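Local structure of cytochrome P450 (Picrophilus torridus, 2RFB) at residues L235-A240 / G254-V259; I30-P35 / T49-E54; R227-I232 / M333-D338. The protein binds a thiolate-ligated heme and, as a cytochrome P450, probably works as a monooxygenase, inserting one atom of molecular oxygen into its substrate. All coordinates share one frame; numbering follows the deposited sequence.

Contact 1. Residues L235-A240 / G254-V259; sequences LPHRFA and GDQVIV. With HEM (protoporphyrin IX containing Fe), chain G.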
loop_
_atom_site.group_PDB
_atom_site.type_symbol
_atom_site.label_atom_id
_atom_site.label_comp_id
_atom_site.label_asym_id
_atom_site.label_seq_id
_atom_site.Cartn_x
_atom_site.Cartn_y
_atom_site.Cartn_z
ATOM N N LEU A 235 7.840 -7.236 5.564
ATOM C CA LEU A 235 7.483 -6.337 6.658
ATOM C C LEU A 235 8.554 -6.578 7.703
ATOM O O LEU A 235 8.571 -7.657 8.277
ATOM C CB LEU A 235 6.162 -6.749 7.252
ATOM C CG LEU A 235 5.066 -6.669 6.234
ATOM C CD1 LEU A 235 3.788 -7.242 6.858
ATOM C CD2 LEU A 235 4.857 -5.170 5.758
ATOM N N PRO A 236 9.430 -5.600 7.952
ATOM C CA PRO A 236 10.524 -5.823 8.920
ATOM C C PRO A 236 10.174 -5.653 10.395
ATOM O O PRO A 236 10.961 -6.060 11.264
ATOM C CB PRO A 236 11.590 -4.770 8.513
ATOM C CG PRO A 236 10.828 -3.651 7.854
ATOM C CD PRO A 236 9.490 -4.252 7.337
ATOM N N HIS A 237 9.031 -5.057 10.710
ATOM C CA HIS A 237 8.829 -4.658 12.111
ATOM C C HIS A 237 7.843 -5.542 12.863
ATOM O O HIS A 237 6.652 -5.219 12.910
ATOM C CB HIS A 237 8.446 -3.164 12.178
ATOM C CG HIS A 237 9.542 -2.249 11.704
ATOM N ND1 HIS A 237 10.852 -2.358 12.148
ATOM C CD2 HIS A 237 9.541 -1.245 10.790
ATOM C CE1 HIS A 237 11.602 -1.455 11.540
ATOM N NE2 HIS A 237 10.831 -0.756 10.724
ATOM N N ARG A 238 8.301 -6.697 13.348
ATOM C CA ARG A 238 7.553 -7.495 14.333
ATOM C C ARG A 238 8.553 -7.870 15.376
ATOM O O ARG A 238 9.715 -8.080 15.065
ATOM C CB ARG A 238 6.943 -8.783 13.783
ATOM C CG ARG A 238 5.772 -8.636 12.760
ATOM C CD ARG A 238 4.716 -7.727 13.262
ATOM N NE ARG A 238 3.382 -7.909 12.706
ATOM C CZ ARG A 238 2.873 -7.242 11.666
ATOM N NH1 ARG A 238 3.615 -6.395 10.917
ATOM N NH2 ARG A 238 1.621 -7.452 11.328
ATOM N N PHE A 239 8.106 -7.955 16.617
ATOM C CA PHE A 239 8.994 -8.293 17.670
ATOM C C PHE A 239 8.236 -9.236 18.556
ATOM O O PHE A 239 7.037 -9.061 18.827
ATOM C CB PHE A 239 9.442 -7.007 18.416
ATOM C CG PHE A 239 10.046 -5.979 17.491
ATOM C CD1 PHE A 239 9.243 -5.154 16.742
ATOM C CD2 PHE A 239 11.419 -5.908 17.308
ATOM C CE1 PHE A 239 9.794 -4.257 15.834
ATOM C CE2 PHE A 239 11.966 -5.014 16.389
ATOM C CZ PHE A 239 11.164 -4.188 15.670
ATOM N N ALA A 240 8.937 -10.250 19.007
ATOM C CA ALA A 240 8.358 -11.212 19.867
ATOM C C ALA A 240 8.095 -10.559 21.240
ATOM O O ALA A 240 9.030 -10.097 21.912
ATOM C CB ALA A 240 9.301 -12.396 19.988
ATOM N N GLY A 254 11.797 -10.294 22.480
ATOM C CA GLY A 254 12.662 -9.205 22.020
ATOM C C GLY A 254 13.138 -9.313 20.577
ATOM O O GLY A 254 13.520 -8.307 19.949
ATOM N N ASP A 255 13.120 -10.541 20.055
ATOM C CA ASP A 255 13.678 -10.868 18.760
ATOM C C ASP A 255 12.865 -10.203 17.681
ATOM O O ASP A 255 11.642 -10.270 17.687
ATOM C CB ASP A 255 13.707 -12.390 18.538
ATOM C CG ASP A 255 14.889 -13.066 19.209
ATOM O OD1 ASP A 255 14.844 -14.304 19.435
ATOM O OD2 ASP A 255 15.881 -12.373 19.498
ATOM N N GLN A 256 13.551 -9.539 16.766
ATOM C CA GLN A 256 12.895 -9.018 15.593
ATOM C C GLN A 256 12.569 -10.185 14.630
ATOM O O GLN A 256 13.331 -11.157 14.506
ATOM C CB GLN A 256 13.777 -7.993 14.904
ATOM C CG GLN A 256 13.129 -7.423 13.673
ATOM C CD GLN A 256 13.987 -6.362 13.016
ATOM O OE1 GLN A 256 15.082 -6.048 13.495
ATOM N NE2 GLN A 256 13.501 -5.810 11.919
ATOM N N VAL A 257 11.431 -10.064 13.971
ATOM C CA VAL A 257 10.906 -11.097 13.114
ATOM C C VAL A 257 10.500 -10.480 11.806
ATOM O O VAL A 257 9.567 -9.662 11.758
ATOM C CB VAL A 257 9.684 -11.733 13.741
ATOM C CG1 VAL A 257 9.090 -12.721 12.786
ATOM C CG2 VAL A 257 10.092 -12.484 14.999
ATOM N N ILE A 258 11.217 -10.820 10.744
ATOM C CA ILE A 258 10.894 -10.253 9.439
ATOM C C ILE A 258 10.190 -11.313 8.571
ATOM O O ILE A 258 10.666 -12.427 8.401
ATOM C CB ILE A 258 12.133 -9.738 8.676
ATOM C CG1 ILE A 258 13.069 -8.888 9.559
ATOM C CG2 ILE A 258 11.687 -8.994 7.401
ATOM C CD1 ILE A 258 14.296 -8.222 8.773
ATOM N N VAL A 259 9.111 -10.906 7.958
ATOM C CA VAL A 259 8.162 -11.762 7.337
ATOM C C VAL A 259 8.113 -11.356 5.837
ATOM O O VAL A 259 7.965 -10.152 5.506
ATOM C CB VAL A 259 6.874 -11.511 8.130
ATOM C CG1 VAL A 259 5.761 -11.118 7.303
ATOM C CG2 VAL A 259 6.583 -12.667 9.115
HETATM C CHA HEM G . -1.398 -1.760 6.119
HETATM C CHB HEM G . 0.160 -3.551 1.800
HETATM C CHC HEM G . -2.441 0.048 -0.395
HETATM C CHD HEM G . -3.399 2.243 3.858
HETATM C C1A HEM G . -0.796 -2.561 5.133
HETATM C C2A HEM G . -0.060 -3.779 5.378
HETATM C C3A HEM G . 0.357 -4.251 4.159
HETATM C C4A HEM G . -0.135 -3.353 3.178
HETATM C CMA HEM G . 1.220 -5.540 3.720
HETATM C CAA HEM G . 0.183 -4.400 6.798
HETATM C CBA HEM G . 1.493 -3.889 7.452
HETATM C CGA HEM G . 1.612 -4.679 8.726
HETATM O O1A HEM G . 0.878 -5.716 8.923
HETATM O O2A HEM G . 2.454 -4.271 9.551
HETATM C C1B HEM G . -0.437 -2.741 0.813
HETATM C C2B HEM G . -0.463 -2.974 -0.611
HETATM C C3B HEM G . -1.191 -1.931 -1.129
HETATM C C4B HEM G . -1.615 -1.083 -0.081
HETATM C CMB HEM G . 0.256 -4.228 -1.282
HETATM C CAB HEM G . -1.670 -1.402 -2.570
HETATM C CBB HEM G . -1.765 -2.226 -3.731
HETATM C C1C HEM G . -3.060 0.984 0.506
HETATM C C2C HEM G . -3.965 2.142 0.314
HETATM C C3C HEM G . -4.172 2.703 1.532
HETATM C C4C HEM G . -3.425 1.984 2.486
HETATM C CMC HEM G . -4.647 2.753 -0.993
HETATM C CAC HEM G . -5.099 3.934 1.882
HETATM C CBC HEM G . -4.648 5.005 2.560
HETATM C C1D HEM G . -2.940 1.332 4.866
HETATM C C2D HEM G . -3.031 1.537 6.293
HETATM C C3D HEM G . -2.381 0.295 6.931
HETATM C C4D HEM G . -2.007 -0.527 5.852
HETATM C CMD HEM G . -3.602 2.766 7.072
HETATM C CAD HEM G . -2.137 -0.127 8.419
HETATM C CBD HEM G . -3.436 -0.787 8.934
HETATM C CGD HEM G . -3.279 -1.198 10.363
HETATM O O1D HEM G . -2.102 -1.237 10.846
HETATM O O2D HEM G . -4.320 -1.480 11.029
HETATM N NA HEM G . -0.844 -2.327 3.754
HETATM N NB HEM G . -1.189 -1.567 1.117
HETATM N NC HEM G . -2.783 0.943 1.873
HETATM N ND HEM G . -2.317 0.082 4.636
HETATM FE FE HEM G . -1.988 -0.772 2.889
#

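Contact 2. Residues I30-P35 / T49-E54; sequences IFSSNP and TMDNPE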
loop_
_atom_site.group_PDB
_atom_site.type_symbol
_atom_site.label_atom_id
_atom_site.label_comp_id
_atom_site.label_asym_id
_atom_site.label_seq_id
_atom_site.Cartn_x
_atom_site.Cartn_y
_atom_site.Cartn_z
ATOM N N ILE A 30 1.528 -12.286 20.242
ATOM C CA ILE A 30 2.831 -12.913 20.394
ATOM C C ILE A 30 3.863 -12.048 19.655
ATOM O O ILE A 30 4.970 -11.750 20.198
ATOM C CB ILE A 30 2.843 -14.395 19.912
ATOM C CG1 ILE A 30 1.863 -15.243 20.739
ATOM C CG2 ILE A 30 4.252 -14.982 20.024
ATOM C CD1 ILE A 30 1.646 -16.677 20.250
ATOM N N PHE A 31 3.496 -11.616 18.437
ATOM C CA PHE A 31 4.397 -10.782 17.633
ATOM C C PHE A 31 3.837 -9.398 17.518
ATOM O O PHE A 31 2.902 -9.137 16.767
ATOM C CB PHE A 31 4.704 -11.414 16.275
ATOM C CG PHE A 31 5.164 -12.837 16.371
ATOM C CD1 PHE A 31 4.263 -13.888 16.222
ATOM C CD2 PHE A 31 6.512 -13.132 16.639
ATOM C CE1 PHE A 31 4.713 -15.250 16.365
ATOM C CE2 PHE A 31 6.954 -14.432 16.772
ATOM C CZ PHE A 31 6.044 -15.512 16.620
ATOM N N SER A 32 4.448 -8.497 18.272
ATOM C CA SER A 32 4.007 -7.125 18.420
ATOM C C SER A 32 4.398 -6.274 17.226
ATOM O O SER A 32 5.284 -6.638 16.475
ATOM C CB SER A 32 4.680 -6.567 19.661
ATOM O OG SER A 32 4.545 -5.174 19.721
ATOM N N SER A 33 3.802 -5.099 17.097
ATOM C CA SER A 33 4.153 -4.174 16.014
ATOM C C SER A 33 5.110 -3.011 16.338
ATOM O O SER A 33 5.483 -2.256 15.415
ATOM C CB SER A 33 2.894 -3.671 15.306
ATOM O OG SER A 33 2.424 -4.697 14.467
ATOM N N ASN A 34 5.525 -2.869 17.601
ATOM C CA ASN A 34 6.563 -1.896 17.963
ATOM C C ASN A 34 7.581 -2.499 18.887
ATOM O O ASN A 34 7.223 -3.352 19.680
ATOM C CB ASN A 34 5.949 -0.716 18.675
ATOM C CG ASN A 34 4.996 -1.143 19.747
ATOM O OD1 ASN A 34 4.122 -1.987 19.505
ATOM N ND2 ASN A 34 5.138 -0.572 20.936
ATOM N N PRO A 35 8.846 -2.024 18.833
ATOM C CA PRO A 35 10.027 -2.548 19.607
ATOM C C PRO A 35 9.928 -2.639 21.142
ATOM O O PRO A 35 8.837 -2.700 21.716
ATOM C CB PRO A 35 11.136 -1.535 19.267
ATOM C CG PRO A 35 10.375 -0.303 18.736
ATOM C CD PRO A 35 9.234 -0.892 17.971
ATOM N N THR A 49 1.991 1.056 14.149
ATOM C CA THR A 49 2.977 0.565 15.081
ATOM C C THR A 49 2.365 0.311 16.469
ATOM O O THR A 49 3.095 0.194 17.465
ATOM C CB THR A 49 4.188 1.523 15.176
ATOM O OG1 THR A 49 3.751 2.816 15.581
ATOM C CG2 THR A 49 4.863 1.692 13.829
ATOM N N MET A 50 1.032 0.194 16.541
ATOM C CA MET A 50 0.343 0.008 17.822
ATOM C C MET A 50 -0.211 -1.384 17.985
ATOM O O MET A 50 -0.680 -1.972 17.024
ATOM C CB MET A 50 -0.829 0.955 17.924
ATOM C CG MET A 50 -0.445 2.371 18.201
ATOM S SD MET A 50 -1.925 3.352 17.992
ATOM C CE MET A 50 -1.178 5.004 17.900
ATOM N N ASP A 51 -0.210 -1.879 19.213
ATOM C CA ASP A 51 -0.707 -3.189 19.486
ATOM C C ASP A 51 -2.170 -3.210 19.784
ATOM O O ASP A 51 -2.796 -2.210 20.105
ATOM C CB ASP A 51 0.099 -3.889 20.578
ATOM C CG ASP A 51 1.452 -4.343 20.079
ATOM O OD1 ASP A 51 1.657 -4.484 18.851
ATOM O OD2 ASP A 51 2.343 -4.565 20.905
ATOM N N ASN A 52 -2.665 -4.427 19.738
ATOM C CA ASN A 52 -4.038 -4.715 19.413
ATOM C C ASN A 52 -5.102 -3.853 19.947
ATOM O O ASN A 52 -5.928 -3.435 19.092
ATOM C CB ASN A 52 -4.411 -6.185 19.619
ATOM C CG ASN A 52 -5.807 -6.517 19.058
ATOM O OD1 ASN A 52 -6.440 -5.681 18.336
ATOM N ND2 ASN A 52 -6.300 -7.757 19.391
ATOM N N PRO A 53 -5.081 -3.543 21.289
ATOM C CA PRO A 53 -6.138 -2.748 21.947
ATOM C C PRO A 53 -6.132 -1.228 21.572
ATOM O O PRO A 53 -7.031 -0.759 20.865
ATOM C CB PRO A 53 -5.896 -3.000 23.451
ATOM C CG PRO A 53 -4.437 -3.267 23.547
ATOM C CD PRO A 53 -4.000 -3.886 22.243
ATOM N N GLU A 54 -5.141 -0.469 22.008
ATOM C CA GLU A 54 -4.979 0.894 21.487
ATOM C C GLU A 54 -5.101 1.021 19.946
ATOM O O GLU A 54 -5.602 2.035 19.431
ATOM C CB GLU A 54 -3.639 1.478 21.966
ATOM C CG GLU A 54 -3.421 2.949 21.686
ATOM C CD GLU A 54 -2.157 3.486 22.365
ATOM O OE1 GLU A 54 -2.119 3.533 23.625
ATOM O OE2 GLU A 54 -1.202 3.865 21.644
#

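Contact 3. Residues R227-I232 / M333-D338; sequences RYYSPI and MVLGYD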
loop_
_atom_site.group_PDB
_atom_site.type_symbol
_atom_site.label_atom_id
_atom_site.label_comp_id
_atom_site.label_asym_id
_atom_site.label_seq_id
_atom_site.Cartn_x
_atom_site.Cartn_y
_atom_site.Cartn_z
ATOM N N ARG A 227 -0.457 -11.140 -5.749
ATOM C CA ARG A 227 0.221 -12.358 -5.393
ATOM C C ARG A 227 1.600 -12.474 -6.071
ATOM O O ARG A 227 2.601 -12.910 -5.446
ATOM C CB ARG A 227 -0.635 -13.510 -5.859
ATOM C CG ARG A 227 -0.198 -14.798 -5.261
ATOM C CD ARG A 227 -0.691 -15.976 -6.176
ATOM N NE ARG A 227 0.507 -16.718 -6.284
ATOM C CZ ARG A 227 1.230 -16.952 -7.353
ATOM N NH1 ARG A 227 0.829 -16.650 -8.567
ATOM N NH2 ARG A 227 2.366 -17.600 -7.142
ATOM N N TYR A 228 1.645 -12.112 -7.346
ATOM C CA TYR A 228 2.743 -12.563 -8.152
ATOM C C TYR A 228 3.907 -11.564 -8.162
ATOM O O TYR A 228 5.067 -11.987 -8.112
ATOM C CB TYR A 228 2.209 -12.883 -9.515
ATOM C CG TYR A 228 3.136 -13.407 -10.563
ATOM C CD1 TYR A 228 3.340 -14.761 -10.710
ATOM C CD2 TYR A 228 3.693 -12.544 -11.522
ATOM C CE1 TYR A 228 4.171 -15.263 -11.681
ATOM C CE2 TYR A 228 4.496 -13.032 -12.552
ATOM C CZ TYR A 228 4.735 -14.403 -12.626
ATOM O OH TYR A 228 5.487 -14.935 -13.671
ATOM N N TYR A 229 3.589 -10.265 -8.196
ATOM C CA TYR A 229 4.575 -9.169 -8.086
ATOM C C TYR A 229 4.145 -8.221 -6.924
ATOM O O TYR A 229 3.631 -7.105 -7.143
ATOM C CB TYR A 229 4.631 -8.433 -9.413
ATOM C CG TYR A 229 5.362 -9.171 -10.508
ATOM C CD1 TYR A 229 4.928 -9.076 -11.813
ATOM C CD2 TYR A 229 6.512 -9.950 -10.252
ATOM C CE1 TYR A 229 5.595 -9.736 -12.875
ATOM C CE2 TYR A 229 7.194 -10.619 -11.304
ATOM C CZ TYR A 229 6.718 -10.481 -12.629
ATOM O OH TYR A 229 7.313 -11.100 -13.740
ATOM N N SER A 230 4.316 -8.706 -5.684
ATOM C CA SER A 230 3.764 -8.046 -4.510
ATOM C C SER A 230 4.449 -6.705 -4.309
ATOM O O SER A 230 5.659 -6.642 -4.188
ATOM C CB SER A 230 3.948 -8.907 -3.266
ATOM O OG SER A 230 3.370 -10.178 -3.461
ATOM N N PRO A 231 3.670 -5.612 -4.283
ATOM C CA PRO A 231 4.309 -4.276 -4.135
ATOM C C PRO A 231 5.211 -4.198 -2.900
ATOM O O PRO A 231 6.341 -3.624 -2.947
ATOM C CB PRO A 231 3.114 -3.329 -4.068
ATOM C CG PRO A 231 2.073 -4.044 -4.887
ATOM C CD PRO A 231 2.218 -5.517 -4.470
ATOM N N ILE A 232 4.759 -4.814 -1.831
ATOM C CA ILE A 232 5.562 -4.911 -0.605
ATOM C C ILE A 232 6.123 -6.316 -0.434
ATOM O O ILE A 232 5.364 -7.285 -0.317
ATOM C CB ILE A 232 4.727 -4.500 0.650
ATOM C CG1 ILE A 232 4.303 -3.008 0.461
ATOM C CG2 ILE A 232 5.556 -4.725 1.964
ATOM C CD1 ILE A 232 3.622 -2.422 1.664
ATOM N N MET A 333 12.808 -3.939 -0.251
ATOM C CA MET A 333 11.584 -4.058 0.492
ATOM C C MET A 333 10.310 -3.925 -0.385
ATOM O O MET A 333 9.242 -4.339 0.033
ATOM C CB MET A 333 11.573 -3.023 1.594
ATOM C CG MET A 333 10.319 -3.090 2.452
ATOM S SD MET A 333 10.525 -2.053 3.962
ATOM C CE MET A 333 8.720 -1.921 4.336
ATOM N N VAL A 334 10.422 -3.363 -1.582
ATOM C CA VAL A 334 9.214 -3.113 -2.407
ATOM C C VAL A 334 9.523 -3.596 -3.822
ATOM O O VAL A 334 10.678 -3.913 -4.122
ATOM C CB VAL A 334 8.808 -1.616 -2.430
ATOM C CG1 VAL A 334 8.642 -1.062 -1.011
ATOM C CG2 VAL A 334 9.825 -0.791 -3.234
ATOM N N LEU A 335 8.526 -3.652 -4.688
ATOM C CA LEU A 335 8.778 -4.097 -6.029
ATOM C C LEU A 335 7.990 -3.265 -7.039
ATOM O O LEU A 335 6.740 -3.241 -7.028
ATOM C CB LEU A 335 8.452 -5.591 -6.148
ATOM C CG LEU A 335 8.493 -6.225 -7.556
ATOM C CD1 LEU A 335 9.891 -6.132 -8.197
ATOM C CD2 LEU A 335 7.999 -7.669 -7.559
ATOM N N GLY A 336 8.698 -2.580 -7.929
ATOM C CA GLY A 336 8.043 -1.680 -8.845
ATOM C C GLY A 336 9.051 -0.980 -9.700
ATOM O O GLY A 336 10.284 -1.193 -9.560
ATOM N N TYR A 337 8.552 -0.134 -10.588
ATOM C CA TYR A 337 9.421 0.546 -11.537
ATOM C C TYR A 337 9.807 1.905 -10.995
ATOM O O TYR A 337 9.041 2.555 -10.293
ATOM C CB TYR A 337 8.701 0.728 -12.884
ATOM C CG TYR A 337 8.617 -0.558 -13.625
ATOM C CD1 TYR A 337 7.666 -1.526 -13.264
ATOM C CD2 TYR A 337 9.539 -0.858 -14.634
ATOM C CE1 TYR A 337 7.604 -2.738 -13.915
ATOM C CE2 TYR A 337 9.468 -2.063 -15.310
ATOM C CZ TYR A 337 8.485 -2.997 -14.937
ATOM O OH TYR A 337 8.430 -4.220 -15.557
ATOM N N ASP A 338 11.012 2.324 -11.313
ATOM C CA ASP A 338 11.432 3.637 -10.976
ATOM C C ASP A 338 10.828 4.540 -12.044
ATOM O O ASP A 338 10.190 5.541 -11.711
ATOM C CB ASP A 338 12.946 3.699 -10.977
ATOM C CG ASP A 338 13.483 5.117 -10.793
ATOM O OD1 ASP A 338 12.833 5.949 -10.148
ATOM O OD2 ASP A 338 14.586 5.372 -11.264
#

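Contact 1. Residues L235-A240 / G254-V259
Gln-256 reaches across to Pro-236 with its side-chain amide, NE2 donating to the carbonyl O of Pro-236 at 2.6 Å. The oxygen lies close to the amide plane, while the donor sits tilted from the carbonyl plane by 32°. Glutamine suits this place because its chain, stretched from CA to CD, spans the strands where 235-240 loops out. A second grip, a charged one with two bonds, runs from Arg-238 to the heme: NH1 donates to propionate atom O2A at 2.8 Å and NH2 to O1A at 3.1 Å, with the carboxylate carbon CGA in plane at the guanidinium edge. A bend at chi2 (-51°) turns the arginine away from 254-259 and to the cofactor; His-293 and Arg-59 also hydrogen-bond the heme. A basic residue following helix 218-228 and holding a propionate is a familiar feature of the P450 fold. Here 235-240 pairs antiparallel with 254-259, and strand 256-259 edges a mixed sheet, parallel to strand 12-15. Leu-235 N bonds Val-259 O at 2.9 Å, with a weak return bond. Beyond the irregular turn at His-237, the pairing resumes one residue out of step: Val-257 N donates to Arg-238 O, Ala-240 N to Asp-255 O, and Gly-254 N to Ala-240 O. Gly-254 has a positive phi, which would drive a side chain into the carbonyl before it, so glycine suits the corner. In the packing, the Phe-239 ring lies alongside the aliphatic part of Gln-256, planes of ring and amide 31° apart, Phe-239 CE2 3.8 Å from Gln-256 CB. Ile-258 sets its CG2 methyl 3.7 Å from CA of Pro-236. Val-257 and Val-259 pack on helix 18-26, and Leu-235 brings CD1 to 3.8 Å from heme CGA.

Contact 2. Residues I30-P35 / T49-E54
Ser-32 swings OG opposite its own backbone N (chi1 167°), while Asp-51 places CG beside its N (chi1 -74°), and the two rotations bring hydroxyl and carboxylate together. The serine is also the head of an ST turn, since OG accepts a 3.3 Å bond from Asn-34 N. That hydroxyl therefore works both ways, donating to OD2 of Asp-51 at 2.6 Å. The other carboxylate oxygen, OD1, takes the backbone N-H of Ser-33 at 2.8 Å along an almost straight line (173°). Both oxygens use their syn lone pairs, so the carboxylate clasps the turn with two bonds that should hold it from rotating. Asp-51 occupies the N-cap position of helix 52-66 without making a capping bond, though its charge is probably favoured by the nearby helix start. An alanine here would remove the carboxylate, which is likely to leave Ser-33 N and the Ser-32 hydroxyl proton without acceptors and the turn less firmly tied to the helix start. The helix so joined to strand 31-32 carries the heme-binding His-55 and Arg-59. Ser-33 packs on His-293 and Arg-238, and its carbonyl O lies 3.8 Å from CA of Thr-49.

Contact 3. Residues R227-I232 / M333-D338
A short backbone bridge, flanked by one leucine contact, joins the chain leaving helix 218-228 to the loop after strand 327-328, beside the heme. Its polar link is Leu-335 N to Pro-231 O at 2.8 Å, bent (141°) and with the donor tilted 30° from the carbonyl plane. The same oxygen receives a CA-H...O contact from Val-334 CA at 3.0 Å. Proline fits at position 231, where the chain has left the helix and its missing N-H costs this pairing nothing. Leu-335 has CG opposite its backbone N (chi1 173°), which carries the CD2 methyl up against Tyr-229, 3.8 Å from ring atom CD2 and equally close to CA; the two side chains cross at a slant. Nearer the backbone, CB of Leu-335 rests 3.6 Å from Ser-230 O. Tyr-229 is fixed at its far end by a bond from OH to Glu-206, and one amide, ND2 of Asn-199, bonds the carbonyls of both Tyr-229 and Leu-335, tying the pair to helix 175-206. Pro-231 and Ile-232 touch the heme itself. Just upstream, Arg-227 forms a salt bridge with Glu-224, the ExxR motif of helix K that marks cytochromes P450.

Overall arrangement
Contacts 1 and 2 lie toward the outside, each centred about 19 Å from the chain's centre, whereas contact 3 sits deeper, at about 10 Å; all three are only partly buried. Contacts 1 and 2 share a two-stranded sheet, with Phe-239 O and Ser-32 N 2.7 Å apart in a probable hydrogen bond; Arg-238 of contact 1 holds a heme propionate, and Ser-33 of contact 2 lies close by. Contact 1 is nested within the loop that contact 3 closes, touching it where Met-333 packs on Pro-236. Their chemistry differs: strand pairing and a charged heme clasp in contact 1, a carboxylate holding a turn in contact 2, and one backbone bond with apolar packing in contact 3.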